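PDB 1QNR: endo-1,4-b-d-mannanase from Trichoderma reesei, which probably hydrolyses internal beta-1,4-mannosidic linkages in mannan chains, as a family 5 glycoside hydrolase. Local coordinates for residues Asp87-Leu92 with Val152-Asn157; Tyr94-Ala99 with Leu104-Pro109; Trp164-Glu169 with Thr185-Tyr190; Asp178-Trp183 with Val200-Glu205. All blocks are in the same frame, centred on the assembly; numbering follows the deposited sequence.

Interaction 1 of 4, residues Asp87-Leu92 with Val152-Asn157. With NAG (2-acetamido-2-deoxy-beta-D-glucopyranose), chain G.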
loop_
_atom_site.group_PDB
_atom_site.type_symbol
_atom_site.label_atom_id
_atom_site.label_comp_id
_atom_site.label_asym_id
_atom_site.label_seq_id
_atom_site.Cartn_x
_atom_site.Cartn_y
_atom_site.Cartn_z
ATOM N N ASP A 87 -14.623 18.023 -3.580
ATOM C CA ASP A 87 -14.881 16.687 -4.133
ATOM C C ASP A 87 -13.554 16.108 -4.652
ATOM O O ASP A 87 -13.610 15.142 -5.451
ATOM C CB ASP A 87 -15.906 16.780 -5.278
ATOM C CG ASP A 87 -15.596 17.817 -6.349
ATOM O OD1 ASP A 87 -14.562 18.536 -6.375
ATOM O OD2 ASP A 87 -16.466 18.004 -7.281
ATOM N N GLY A 88 -12.423 16.645 -4.208
ATOM C CA GLY A 88 -11.130 16.160 -4.650
ATOM C C GLY A 88 -10.171 15.868 -3.533
ATOM O O GLY A 88 -10.636 15.199 -2.537
ATOM N N LEU A 89 -8.950 16.352 -3.485
ATOM C CA LEU A 89 -7.963 15.988 -2.430
ATOM C C LEU A 89 -8.346 16.457 -1.051
ATOM O O LEU A 89 -7.711 16.002 -0.114
ATOM C CB LEU A 89 -6.581 16.455 -2.895
ATOM C CG LEU A 89 -5.931 15.596 -3.983
ATOM C CD1 LEU A 89 -4.723 16.329 -4.585
ATOM C CD2 LEU A 89 -5.569 14.207 -3.492
ATOM N N GLN A 90 -9.320 17.383 -0.906
ATOM C CA GLN A 90 -9.776 17.670 0.473
ATOM C C GLN A 90 -10.353 16.457 1.128
ATOM O O GLN A 90 -10.310 16.436 2.421
ATOM C CB GLN A 90 -10.828 18.825 0.400
ATOM C CG GLN A 90 -10.253 20.146 -0.062
ATOM C CD GLN A 90 -11.262 21.303 -0.060
ATOM O OE1 GLN A 90 -12.152 21.283 0.791
ATOM N NE2 GLN A 90 -11.056 22.268 -0.929
ATOM N N THR A 91 -10.864 15.386 0.537
ATOM C CA THR A 91 -11.295 14.162 1.204
ATOM C C THR A 91 -10.046 13.483 1.798
ATOM O O THR A 91 -10.090 13.028 2.956
ATOM C CB THR A 91 -12.139 13.079 0.431
ATOM O OG1 THR A 91 -11.316 12.580 -0.672
ATOM C CG2 THR A 91 -13.293 13.842 -0.244
ATOM N N LEU A 92 -8.930 13.413 1.017
ATOM C CA LEU A 92 -7.675 12.849 1.615
ATOM C C LEU A 92 -7.091 13.762 2.710
ATOM O O LEU A 92 -6.571 13.186 3.720
ATOM C CB LEU A 92 -6.653 12.661 0.476
ATOM C CG LEU A 92 -5.355 11.907 0.846
ATOM C CD1 LEU A 92 -5.617 10.488 1.359
ATOM C CD2 LEU A 92 -4.438 11.843 -0.401
ATOM N N VAL A 152 2.510 14.879 -2.300
ATOM C CA VAL A 152 3.605 14.947 -1.326
ATOM C C VAL A 152 3.679 16.334 -0.688
ATOM O O VAL A 152 3.867 16.433 0.558
ATOM C CB VAL A 152 4.972 14.554 -1.896
ATOM C CG1 VAL A 152 6.093 14.837 -0.908
ATOM C CG2 VAL A 152 4.995 13.070 -2.297
ATOM N N SER A 153 3.528 17.418 -1.512
ATOM C CA SER A 153 3.683 18.752 -0.901
ATOM C C SER A 153 2.584 19.045 0.088
ATOM O O SER A 153 2.856 19.948 0.976
ATOM C CB SER A 153 3.755 19.806 -2.001
ATOM O OG SER A 153 2.548 19.853 -2.721
ATOM N N ARG A 154 1.427 18.388 0.066
ATOM C CA ARG A 154 0.410 18.669 1.075
ATOM C C ARG A 154 0.778 18.180 2.448
ATOM O O ARG A 154 0.316 18.757 3.494
ATOM C CB ARG A 154 -0.983 18.004 0.712
ATOM C CG ARG A 154 -1.548 18.656 -0.531
ATOM C CD ARG A 154 -2.873 18.005 -0.989
ATOM N NE ARG A 154 -4.083 18.669 -0.424
ATOM C CZ ARG A 154 -4.589 19.794 -0.914
ATOM N NH1 ARG A 154 -4.041 20.390 -2.000
ATOM N NH2 ARG A 154 -5.656 20.376 -0.355
ATOM N N TYR A 155 1.481 17.010 2.541
ATOM C CA TYR A 155 1.633 16.324 3.835
ATOM C C TYR A 155 3.104 16.112 4.176
ATOM O O TYR A 155 3.430 15.350 5.104
ATOM C CB TYR A 155 0.911 14.956 3.832
ATOM C CG TYR A 155 -0.473 15.012 3.173
ATOM C CD1 TYR A 155 -1.466 15.830 3.695
ATOM C CD2 TYR A 155 -0.784 14.202 2.080
ATOM C CE1 TYR A 155 -2.728 15.952 3.082
ATOM C CE2 TYR A 155 -2.048 14.312 1.491
ATOM C CZ TYR A 155 -3.012 15.133 1.998
ATOM O OH TYR A 155 -4.255 15.163 1.371
ATOM N N ALA A 156 4.049 16.753 3.433
ATOM C CA ALA A 156 5.495 16.515 3.633
ATOM C C ALA A 156 5.961 16.732 5.058
ATOM O O ALA A 156 6.935 16.065 5.511
ATOM C CB ALA A 156 6.361 17.374 2.661
ATOM N N ASN A 157 5.315 17.631 5.866
ATOM C CA ASN A 157 5.750 17.870 7.219
ATOM C C ASN A 157 4.807 17.321 8.298
ATOM O O ASN A 157 4.959 17.591 9.525
ATOM C CB ASN A 157 5.957 19.381 7.491
ATOM C CG ASN A 157 6.946 19.962 6.516
ATOM O OD1 ASN A 157 6.760 20.260 5.307
ATOM N ND2 ASN A 157 8.191 20.167 7.035
HETATM C C1 NAG G . 9.476 20.729 6.240
HETATM C C2 NAG G . 10.212 21.762 7.080
HETATM C C3 NAG G . 11.425 22.137 6.227
HETATM C C4 NAG G . 12.262 20.888 5.868
HETATM C C5 NAG G . 11.387 19.847 5.112
HETATM C C6 NAG G . 12.136 18.548 4.828
HETATM C C7 NAG G . 9.142 23.516 8.435
HETATM C C8 NAG G . 8.339 24.776 8.392
HETATM N N2 NAG G . 9.271 22.915 7.212
HETATM O O3 NAG G . 12.232 23.037 7.018
HETATM O O4 NAG G . 13.340 21.298 4.951
HETATM O O5 NAG G . 10.282 19.545 5.983
HETATM O O6 NAG G . 11.315 17.734 3.906
HETATM O O7 NAG G . 9.707 23.085 9.393
#

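Interaction 2 of 4, residues Tyr94-Ala99 with Leu104-Pro109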
loop_
_atom_site.group_PDB
_atom_site.type_symbol
_atom_site.label_atom_id
_atom_site.label_comp_id
_atom_site.label_asym_id
_atom_site.label_seq_id
_atom_site.Cartn_x
_atom_site.Cartn_y
_atom_site.Cartn_z
ATOM N N TYR A 94 -8.768 15.199 5.055
ATOM C CA TYR A 94 -9.451 14.813 6.294
ATOM C C TYR A 94 -8.931 13.497 6.860
ATOM O O TYR A 94 -8.861 13.252 8.059
ATOM C CB TYR A 94 -11.005 14.872 6.161
ATOM C CG TYR A 94 -11.608 14.782 7.582
ATOM C CD1 TYR A 94 -11.602 15.912 8.421
ATOM C CD2 TYR A 94 -12.056 13.586 8.125
ATOM C CE1 TYR A 94 -12.075 15.841 9.728
ATOM C CE2 TYR A 94 -12.520 13.517 9.429
ATOM C CZ TYR A 94 -12.528 14.638 10.221
ATOM O OH TYR A 94 -13.037 14.603 11.528
ATOM N N VAL A 95 -8.630 12.523 5.926
ATOM C CA VAL A 95 -8.024 11.262 6.360
ATOM C C VAL A 95 -6.714 11.497 7.077
ATOM O O VAL A 95 -6.468 10.882 8.129
ATOM C CB VAL A 95 -7.861 10.321 5.111
ATOM C CG1 VAL A 95 -7.099 9.044 5.501
ATOM C CG2 VAL A 95 -9.220 9.947 4.567
ATOM N N VAL A 96 -5.864 12.370 6.521
ATOM C CA VAL A 96 -4.602 12.672 7.248
ATOM C C VAL A 96 -4.874 13.419 8.574
ATOM O O VAL A 96 -4.242 13.048 9.582
ATOM C CB VAL A 96 -3.694 13.529 6.351
ATOM C CG1 VAL A 96 -2.421 13.968 7.078
ATOM C CG2 VAL A 96 -3.348 12.761 5.065
ATOM N N GLN A 97 -5.853 14.324 8.623
ATOM C CA GLN A 97 -6.246 15.017 9.865
ATOM C C GLN A 97 -6.682 14.006 10.918
ATOM O O GLN A 97 -6.274 14.074 12.093
ATOM C CB GLN A 97 -7.360 16.069 9.553
ATOM C CG GLN A 97 -7.832 16.754 10.850
ATOM C CD GLN A 97 -9.031 17.643 10.776
ATOM O OE1 GLN A 97 -9.719 17.934 11.845
ATOM N NE2 GLN A 97 -9.396 18.186 9.656
ATOM N N SER A 98 -7.525 13.023 10.529
ATOM C CA SER A 98 -8.040 11.989 11.471
ATOM C C SER A 98 -6.937 11.067 11.924
ATOM O O SER A 98 -6.871 10.593 13.093
ATOM C CB SER A 98 -9.208 11.243 10.752
ATOM O OG SER A 98 -9.785 10.322 11.696
ATOM N N ALA A 99 -5.981 10.710 11.014
ATOM C CA ALA A 99 -4.827 9.863 11.443
ATOM C C ALA A 99 -4.010 10.620 12.492
ATOM O O ALA A 99 -3.578 10.028 13.515
ATOM C CB ALA A 99 -3.957 9.524 10.210
ATOM N N LEU A 104 -2.526 7.422 14.328
ATOM C CA LEU A 104 -2.285 6.354 13.314
ATOM C C LEU A 104 -1.309 6.865 12.230
ATOM O O LEU A 104 -1.224 8.088 12.040
ATOM C CB LEU A 104 -3.633 6.004 12.595
ATOM C CG LEU A 104 -4.648 5.250 13.481
ATOM C CD1 LEU A 104 -6.017 5.172 12.779
ATOM C CD2 LEU A 104 -4.163 3.857 13.912
ATOM N N LYS A 105 -0.618 5.938 11.566
ATOM C CA LYS A 105 0.296 6.335 10.470
ATOM C C LYS A 105 -0.264 5.773 9.134
ATOM O O LYS A 105 -0.924 4.714 9.178
ATOM C CB LYS A 105 1.702 5.713 10.671
ATOM C CG LYS A 105 2.281 6.071 12.095
ATOM C CD LYS A 105 2.435 7.566 12.319
ATOM C CE LYS A 105 3.150 7.791 13.671
ATOM N NZ LYS A 105 3.080 9.269 14.029
ATOM N N LEU A 106 0.015 6.442 8.026
ATOM C CA LEU A 106 -0.556 6.018 6.739
ATOM C C LEU A 106 0.475 5.657 5.640
ATOM O O LEU A 106 1.496 6.351 5.464
ATOM C CB LEU A 106 -1.341 7.219 6.162
ATOM C CG LEU A 106 -2.480 7.784 7.067
ATOM C CD1 LEU A 106 -3.027 9.070 6.448
ATOM C CD2 LEU A 106 -3.558 6.683 7.202
ATOM N N ILE A 107 0.197 4.541 4.921
ATOM C CA ILE A 107 0.994 4.225 3.700
ATOM C C ILE A 107 0.140 4.711 2.529
ATOM O O ILE A 107 -1.037 4.299 2.434
ATOM C CB ILE A 107 1.351 2.742 3.613
ATOM C CG1 ILE A 107 2.304 2.389 4.769
ATOM C CG2 ILE A 107 1.991 2.419 2.214
ATOM C CD1 ILE A 107 2.698 0.885 4.874
ATOM N N ILE A 108 0.709 5.529 1.609
ATOM C CA ILE A 108 -0.086 6.125 0.527
ATOM C C ILE A 108 0.560 5.949 -0.852
ATOM O O ILE A 108 1.586 6.594 -1.181
ATOM C CB ILE A 108 -0.283 7.664 0.798
ATOM C CG1 ILE A 108 -0.925 7.915 2.174
ATOM C CG2 ILE A 108 -1.157 8.277 -0.328
ATOM C CD1 ILE A 108 -1.189 9.389 2.514
ATOM N N PRO A 109 0.007 5.041 -1.684
ATOM C CA PRO A 109 0.492 4.863 -3.070
ATOM C C PRO A 109 -0.102 5.905 -4.014
ATOM O O PRO A 109 -1.254 6.345 -3.875
ATOM C CB PRO A 109 0.011 3.407 -3.462
ATOM C CG PRO A 109 -1.250 3.271 -2.611
ATOM C CD PRO A 109 -0.946 3.971 -1.288
#

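Interaction 3 of 4, residues Trp164-Glu169 with Thr185-Tyr190. With BMA (beta-D-mannopyranose), chain B.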
loop_
_atom_site.group_PDB
_atom_site.type_symbol
_atom_site.label_atom_id
_atom_site.label_comp_id
_atom_site.label_asym_id
_atom_site.label_seq_id
_atom_site.Cartn_x
_atom_site.Cartn_y
_atom_site.Cartn_z
ATOM N N TRP A 164 5.645 7.051 1.716
ATOM C CA TRP A 164 5.112 7.253 0.338
ATOM C C TRP A 164 5.369 5.934 -0.425
ATOM O O TRP A 164 6.407 5.253 -0.176
ATOM C CB TRP A 164 5.876 8.384 -0.348
ATOM C CG TRP A 164 5.715 9.735 0.325
ATOM C CD1 TRP A 164 6.701 10.490 0.865
ATOM C CD2 TRP A 164 4.466 10.418 0.556
ATOM N NE1 TRP A 164 6.168 11.665 1.384
ATOM C CE2 TRP A 164 4.787 11.596 1.269
ATOM C CE3 TRP A 164 3.113 10.127 0.287
ATOM C CZ2 TRP A 164 3.847 12.565 1.633
ATOM C CZ3 TRP A 164 2.139 11.052 0.716
ATOM C CH2 TRP A 164 2.533 12.231 1.401
ATOM N N GLU A 165 4.469 5.577 -1.332
ATOM C CA GLU A 165 4.581 4.310 -2.080
ATOM C C GLU A 165 4.375 4.641 -3.543
ATOM O O GLU A 165 3.446 5.327 -3.995
ATOM C CB GLU A 165 3.557 3.317 -1.497
ATOM C CG GLU A 165 3.567 1.945 -2.222
ATOM C CD GLU A 165 2.852 0.912 -1.341
ATOM O OE1 GLU A 165 1.606 0.859 -1.454
ATOM O OE2 GLU A 165 3.606 0.319 -0.495
ATOM N N LEU A 166 5.331 4.104 -4.376
ATOM C CA LEU A 166 5.303 4.493 -5.796
ATOM C C LEU A 166 4.026 4.028 -6.465
ATOM O O LEU A 166 3.464 4.828 -7.290
ATOM C CB LEU A 166 6.578 3.990 -6.495
ATOM C CG LEU A 166 7.930 4.392 -5.888
ATOM C CD1 LEU A 166 9.053 4.101 -6.936
ATOM C CD2 LEU A 166 7.960 5.831 -5.403
ATOM N N GLY A 167 3.508 2.815 -6.217
ATOM C CA GLY A 167 2.213 2.452 -6.820
ATOM C C GLY A 167 1.682 1.223 -6.087
ATOM O O GLY A 167 2.355 0.576 -5.260
ATOM N N ASN A 168 0.405 0.914 -6.411
ATOM C CA ASN A 168 -0.159 -0.360 -5.941
ATOM C C ASN A 168 0.188 -1.477 -6.952
ATOM O O ASN A 168 -0.377 -1.469 -8.073
ATOM C CB ASN A 168 -1.665 -0.282 -5.796
ATOM C CG ASN A 168 -2.269 -1.629 -5.336
ATOM O OD1 ASN A 168 -1.834 -2.231 -4.331
ATOM N ND2 ASN A 168 -3.248 -2.091 -6.102
ATOM N N GLU A 169 1.032 -2.435 -6.548
ATOM C CA GLU A 169 1.321 -3.666 -7.344
ATOM C C GLU A 169 1.887 -3.371 -8.711
ATOM O O GLU A 169 1.464 -4.006 -9.707
ATOM C CB GLU A 169 0.066 -4.617 -7.473
ATOM C CG GLU A 169 -0.468 -4.898 -6.041
ATOM C CD GLU A 169 -1.505 -5.984 -6.008
ATOM O OE1 GLU A 169 -2.212 -6.263 -6.994
ATOM O OE2 GLU A 169 -1.705 -6.520 -4.893
ATOM N N THR A 185 14.069 3.650 -9.366
ATOM C CA THR A 185 15.230 4.420 -8.912
ATOM C C THR A 185 14.976 5.899 -9.152
ATOM O O THR A 185 15.161 6.757 -8.189
ATOM C CB THR A 185 16.492 3.923 -9.699
ATOM O OG1 THR A 185 16.778 2.582 -9.359
ATOM C CG2 THR A 185 17.727 4.785 -9.378
ATOM N N SER A 186 14.601 6.320 -10.348
ATOM C CA SER A 186 14.373 7.734 -10.649
ATOM C C SER A 186 13.208 8.343 -9.872
ATOM O O SER A 186 13.329 9.487 -9.318
ATOM C CB SER A 186 14.100 7.899 -12.167
ATOM O OG SER A 186 14.036 9.300 -12.424
ATOM N N VAL A 187 12.058 7.610 -9.776
ATOM C CA VAL A 187 10.911 8.230 -9.085
ATOM C C VAL A 187 11.193 8.305 -7.590
ATOM O O VAL A 187 10.824 9.343 -6.972
ATOM C CB VAL A 187 9.606 7.451 -9.362
ATOM C CG1 VAL A 187 8.415 7.968 -8.545
ATOM C CG2 VAL A 187 9.233 7.485 -10.862
ATOM N N SER A 188 11.802 7.307 -6.965
ATOM C CA SER A 188 12.058 7.421 -5.483
ATOM C C SER A 188 13.058 8.540 -5.225
ATOM O O SER A 188 12.946 9.197 -4.202
ATOM C CB SER A 188 12.492 6.088 -4.878
ATOM O OG SER A 188 13.714 5.536 -5.491
ATOM N N GLN A 189 14.095 8.727 -6.065
ATOM C CA GLN A 189 14.958 9.919 -5.920
ATOM C C GLN A 189 14.156 11.195 -6.015
ATOM O O GLN A 189 14.390 12.156 -5.201
ATOM C CB GLN A 189 16.085 9.946 -7.008
ATOM C CG GLN A 189 17.181 8.927 -6.814
ATOM C CD GLN A 189 18.152 8.892 -8.008
ATOM O OE1 GLN A 189 18.138 9.802 -8.864
ATOM N NE2 GLN A 189 18.991 7.888 -8.013
ATOM N N TYR A 190 13.168 11.302 -6.917
ATOM C CA TYR A 190 12.321 12.513 -6.999
ATOM C C TYR A 190 11.519 12.712 -5.740
ATOM O O TYR A 190 11.433 13.853 -5.198
ATOM C CB TYR A 190 11.408 12.386 -8.244
ATOM C CG TYR A 190 10.447 13.548 -8.428
ATOM C CD1 TYR A 190 10.977 14.841 -8.579
ATOM C CD2 TYR A 190 9.058 13.453 -8.434
ATOM C CE1 TYR A 190 10.184 16.000 -8.703
ATOM C CE2 TYR A 190 8.220 14.550 -8.624
ATOM C CZ TYR A 190 8.815 15.803 -8.705
ATOM O OH TYR A 190 7.965 16.925 -8.829
HETATM C C1 BMA B . -4.416 -9.731 -10.321
HETATM C C2 BMA B . -5.699 -8.865 -10.319
HETATM C C3 BMA B . -5.562 -7.717 -9.315
HETATM C C4 BMA B . -5.083 -8.240 -7.967
HETATM C C5 BMA B . -3.843 -9.132 -8.070
HETATM C C6 BMA B . -3.586 -9.926 -6.738
HETATM O O2 BMA B . -6.837 -9.658 -9.952
HETATM O O3 BMA B . -6.739 -6.972 -9.161
HETATM O O4 BMA B . -4.839 -7.098 -7.132
HETATM O O5 BMA B . -4.156 -10.256 -8.981
HETATM O O6 BMA B . -2.320 -10.527 -7.036
#

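Interaction 4 of 4, residues Asp178-Trp183 with Val200-Glu205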
loop_
_atom_site.group_PDB
_atom_site.type_symbol
_atom_site.label_atom_id
_atom_site.label_comp_id
_atom_site.label_asym_id
_atom_site.label_seq_id
_atom_site.Cartn_x
_atom_site.Cartn_y
_atom_site.Cartn_z
ATOM N N ASP A 178 14.707 -4.738 -15.643
ATOM C CA ASP A 178 15.424 -3.451 -15.480
ATOM C C ASP A 178 14.469 -2.288 -15.761
ATOM O O ASP A 178 14.817 -1.134 -15.374
ATOM C CB ASP A 178 16.634 -3.377 -16.471
ATOM C CG ASP A 178 17.533 -2.190 -16.176
ATOM O OD1 ASP A 178 18.023 -2.073 -15.049
ATOM O OD2 ASP A 178 17.739 -1.410 -17.148
ATOM N N VAL A 179 13.345 -2.461 -16.467
ATOM C CA VAL A 179 12.471 -1.279 -16.696
ATOM C C VAL A 179 11.922 -0.797 -15.337
ATOM O O VAL A 179 12.087 0.430 -15.060
ATOM C CB VAL A 179 11.310 -1.656 -17.601
ATOM C CG1 VAL A 179 10.263 -0.555 -17.819
ATOM C CG2 VAL A 179 11.797 -2.140 -19.000
ATOM N N ILE A 180 11.387 -1.664 -14.512
ATOM C CA ILE A 180 10.947 -1.188 -13.164
ATOM C C ILE A 180 12.103 -0.842 -12.303
ATOM O O ILE A 180 12.007 0.150 -11.519
ATOM C CB ILE A 180 9.970 -2.224 -12.502
ATOM C CG1 ILE A 180 8.607 -2.078 -13.213
ATOM C CG2 ILE A 180 9.904 -1.959 -10.965
ATOM C CD1 ILE A 180 7.549 -3.143 -12.878
ATOM N N VAL A 181 13.326 -1.448 -12.400
ATOM C CA VAL A 181 14.454 -0.968 -11.551
ATOM C C VAL A 181 14.770 0.482 -11.892
ATOM O O VAL A 181 14.930 1.318 -10.972
ATOM C CB VAL A 181 15.686 -1.866 -11.726
ATOM C CG1 VAL A 181 16.869 -1.241 -10.982
ATOM C CG2 VAL A 181 15.462 -3.294 -11.173
ATOM N N GLN A 182 14.905 0.842 -13.172
ATOM C CA GLN A 182 15.281 2.215 -13.535
ATOM C C GLN A 182 14.181 3.208 -13.236
ATOM O O GLN A 182 14.484 4.312 -12.711
ATOM C CB GLN A 182 15.738 2.365 -15.036
ATOM C CG GLN A 182 16.987 1.522 -15.393
ATOM C CD GLN A 182 18.128 1.682 -14.417
ATOM O OE1 GLN A 182 18.498 2.826 -13.987
ATOM N NE2 GLN A 182 18.716 0.592 -13.905
ATOM N N TRP A 183 12.909 2.852 -13.441
ATOM C CA TRP A 183 11.802 3.786 -13.111
ATOM C C TRP A 183 11.719 3.973 -11.587
ATOM O O TRP A 183 11.632 5.139 -11.114
ATOM C CB TRP A 183 10.510 3.118 -13.641
ATOM C CG TRP A 183 9.246 3.852 -13.223
ATOM C CD1 TRP A 183 8.708 4.987 -13.823
ATOM C CD2 TRP A 183 8.344 3.496 -12.148
ATOM N NE1 TRP A 183 7.585 5.400 -13.140
ATOM C CE2 TRP A 183 7.354 4.483 -12.106
ATOM C CE3 TRP A 183 8.349 2.450 -11.206
ATOM C CZ2 TRP A 183 6.308 4.398 -11.191
ATOM C CZ3 TRP A 183 7.281 2.398 -10.271
ATOM C CH2 TRP A 183 6.274 3.390 -10.260
ATOM N N VAL A 200 10.215 5.853 1.897
ATOM C CA VAL A 200 9.678 5.575 0.567
ATOM C C VAL A 200 9.816 4.065 0.286
ATOM O O VAL A 200 10.811 3.417 0.597
ATOM C CB VAL A 200 10.407 6.385 -0.503
ATOM C CG1 VAL A 200 9.860 6.204 -1.938
ATOM C CG2 VAL A 200 10.365 7.909 -0.200
ATOM N N THR A 201 8.769 3.492 -0.392
ATOM C CA THR A 201 8.777 2.064 -0.722
ATOM C C THR A 201 8.102 1.863 -2.099
ATOM O O THR A 201 7.427 2.777 -2.621
ATOM C CB THR A 201 8.078 1.218 0.377
ATOM O OG1 THR A 201 8.336 -0.202 0.158
ATOM C CG2 THR A 201 6.590 1.485 0.387
ATOM N N LEU A 202 8.286 0.703 -2.739
ATOM C CA LEU A 202 7.794 0.478 -4.089
ATOM C C LEU A 202 6.288 0.093 -4.142
ATOM O O LEU A 202 5.618 0.666 -5.043
ATOM C CB LEU A 202 8.660 -0.651 -4.735
ATOM C CG LEU A 202 8.301 -1.055 -6.189
ATOM C CD1 LEU A 202 8.239 0.127 -7.151
ATOM C CD2 LEU A 202 9.328 -2.102 -6.719
ATOM N N GLY A 203 5.792 -0.782 -3.254
ATOM C CA GLY A 203 4.401 -1.229 -3.377
ATOM C C GLY A 203 4.196 -2.497 -4.215
ATOM O O GLY A 203 3.057 -2.827 -4.504
ATOM N N ASP A 204 5.286 -3.110 -4.673
ATOM C CA ASP A 204 5.146 -4.370 -5.428
ATOM C C ASP A 204 4.697 -5.518 -4.556
ATOM O O ASP A 204 4.739 -5.560 -3.320
ATOM C CB ASP A 204 6.517 -4.670 -6.106
ATOM C CG ASP A 204 7.566 -4.936 -5.053
ATOM O OD1 ASP A 204 7.803 -4.056 -4.163
ATOM O OD2 ASP A 204 8.197 -6.044 -5.045
ATOM N N GLU A 205 4.243 -6.560 -5.309
ATOM C CA GLU A 205 3.781 -7.832 -4.693
ATOM C C GLU A 205 4.864 -8.748 -4.177
ATOM O O GLU A 205 4.624 -9.786 -3.501
ATOM C CB GLU A 205 2.926 -8.553 -5.714
ATOM C CG GLU A 205 1.657 -7.773 -6.156
ATOM C CD GLU A 205 1.119 -8.360 -7.474
ATOM O OE1 GLU A 205 1.698 -7.849 -8.482
ATOM O OE2 GLU A 205 0.263 -9.291 -7.568
#

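Interaction 1 of 4, residues Asp87-Leu92 with Val152-Asn157
Tyr155 reaches across to Leu92 with the outer end of its ring, while Leu89 lies against the guanidinium of neighbouring Arg154. From CB, the chi1 torsion of -43° sets CG beside the backbone N and sends the ring toward the 87-92 segment. The ring is backed on one face by its own neighbour, as Arg154 CB stands 3.5 Å above the plane, over the centre. Further out, Tyr155 CE2 lies 3.9 Å from Leu92 CD2, which approaches obliquely. At the tip, Tyr155 OH comes to 3.5 Å from Leu92 CG and 3.4 Å from the carbonyl carbon Leu92 C; its polar partner is Asp93 OD1, to which it is hydrogen-bonded. Helices 90-102 and 138-155 belong to the outer layer of a TIM barrel, and this tyrosine bridges them. Cutting its side chain back to an alanine is likely to open a gap beside Leu92 and take one hydrogen-bonding partner from Asp93. Asp93 OD1 also forms a salt bridge with Arg154 NE, so two consecutive side chains converge on it. Leu89 CB lies 4.2 Å above one face of the Arg154 guanidinium, offset toward its rim. Two residues past Tyr155, Asn157 ND2 is joined covalently to C1 of an N-acetylglucosamine, at the surface.

Interaction 2 of 4, residues Tyr94-Ala99 with Leu104-Pro109
Ala99 and Leu104 meet through peptide groups, the flat groups of a contact in which the side chains that touch are all aliphatic. Leu104 N donates to Ala99 O over 2.9 Å, joining the helix to the residue just before the strand. Beside this bond the Ala99 methyl, CB, comes within 3.6 Å of Leu104 O. Leu106 carries most of the remaining contact: chi1 of -58° places its CG beside the backbone N and leads the isobutyl group out to the helix. There Leu106 CD1 meets three side chains, lying 3.9 Å from Ala99 CB, 4.0 Å from Val96 CG2 and 4.2 Å from Val95 CG1. The two valines cross it obliquely, whereas Ala99 CB also sits 3.9 Å from Leu106 CG. A serine in place of Leu106 would probably leave Val95, Val96 and Ala99 without the methyl they share and open a gap between helix and strand. Such a helix-turn-strand passage recurs throughout a TIM barrel. The helix and strand run roughly antiparallel, at 149°, their short axes approaching to 8.9 Å. Strand 105-109 lies in the parallel barrel sheet between strands 52-54 and 161-165, and Phe42 of helix 35-47 packs on both Val95 and Leu104.

Interaction 3 of 4, residues Trp164-Glu169 with Thr185-Tyr190
Leu166 and Val187 are brought together by their first torsions: chi1 of -54° sets Leu166 CG beside its backbone N, and chi1 of 174° turns Val187 CG1 anti to its own. The two side chains then slide past each other in opposite directions, with Leu166 CD2 at 3.8 Å from Val187 CG1. The other branch, Leu166 CD1, lies 4.2 Å from Val187 CB and 4.2 Å from Ser188 N. Ser188 turns its hydroxyl elsewhere, to Ala184 O and Ser234 OG. The leucine thus fastens the turn at the C-terminal end of strand 161-165 to helix 178-194, the next helix of the barrel. Three residues on, Glu169 is modelled in two conformers; in the one described, OE1 accepts a hydrogen bond from mannose O4 (2.8 Å), with Trp114 NE1 also bonded to OE1 and His241 ND1 to OE2, though the second may differ. One short segment is thus consistent with apolar, nondirectional packing on its helix side and directional polar bonds on its sugar side.

Interaction 4 of 4, residues Asp178-Trp183 with Val200-Glu205
Ile180 and Leu202 lie opposite each other where helix 178-194 starts and strand 199-201 has just ended, their CA atoms 9.8 Å apart, and Gly203 follows with a positive phi of 91° at which a CB would crowd the carbonyl oxygen of Leu202. Leu202 is the pivot of the side chains. With CG anti to the backbone N (chi1 180°), its two methyls spread to different residues of the helix. CD1 of Leu202 stands at the edge of the Trp183 indole, near the ring plane, 4.0 Å from CZ3; CD2 of Leu202 lies 4.3 Å from Ile180 CG2. Strand 161-165, helix 178-194 and strand 199-201 form a beta-alpha-beta crossover, the repeating unit of the TIM barrel, and these contacts tie the beginning of its helix to the end of its second strand. Trp183 NE1 is bonded to Gln141 OE1, and the indole also meets the ring of Tyr135 edge-to-face. Beyond Gly203 the chain delivers Glu205, whose OE2 forms a salt bridge with Arg171 and a hydrogen bond with O6 of the bound mannose.

From the N terminus, interaction 1 opens first, at the start of helix 90-102, and closes some sixty residues later at the end of helix 138-155. Nested inside that loop, interaction 2 joins the same helix to strand 105-109 across a short turn; the two touch where Tyr155 CE1 meets Val96 CG2 at 3.8 Å. Interaction 3 opens only after interaction 1 has closed, and it crosses interaction 4, since their segments alternate along one beta-alpha-beta unit. Strands 105-109, 161-165 and 199-201 are consecutive neighbours in the parallel sheet, so interactions 2, 3 and 4 join helices to adjoining strands or to the turns just past their C-terminal ends, whereas interaction 1 ties two outer helices together.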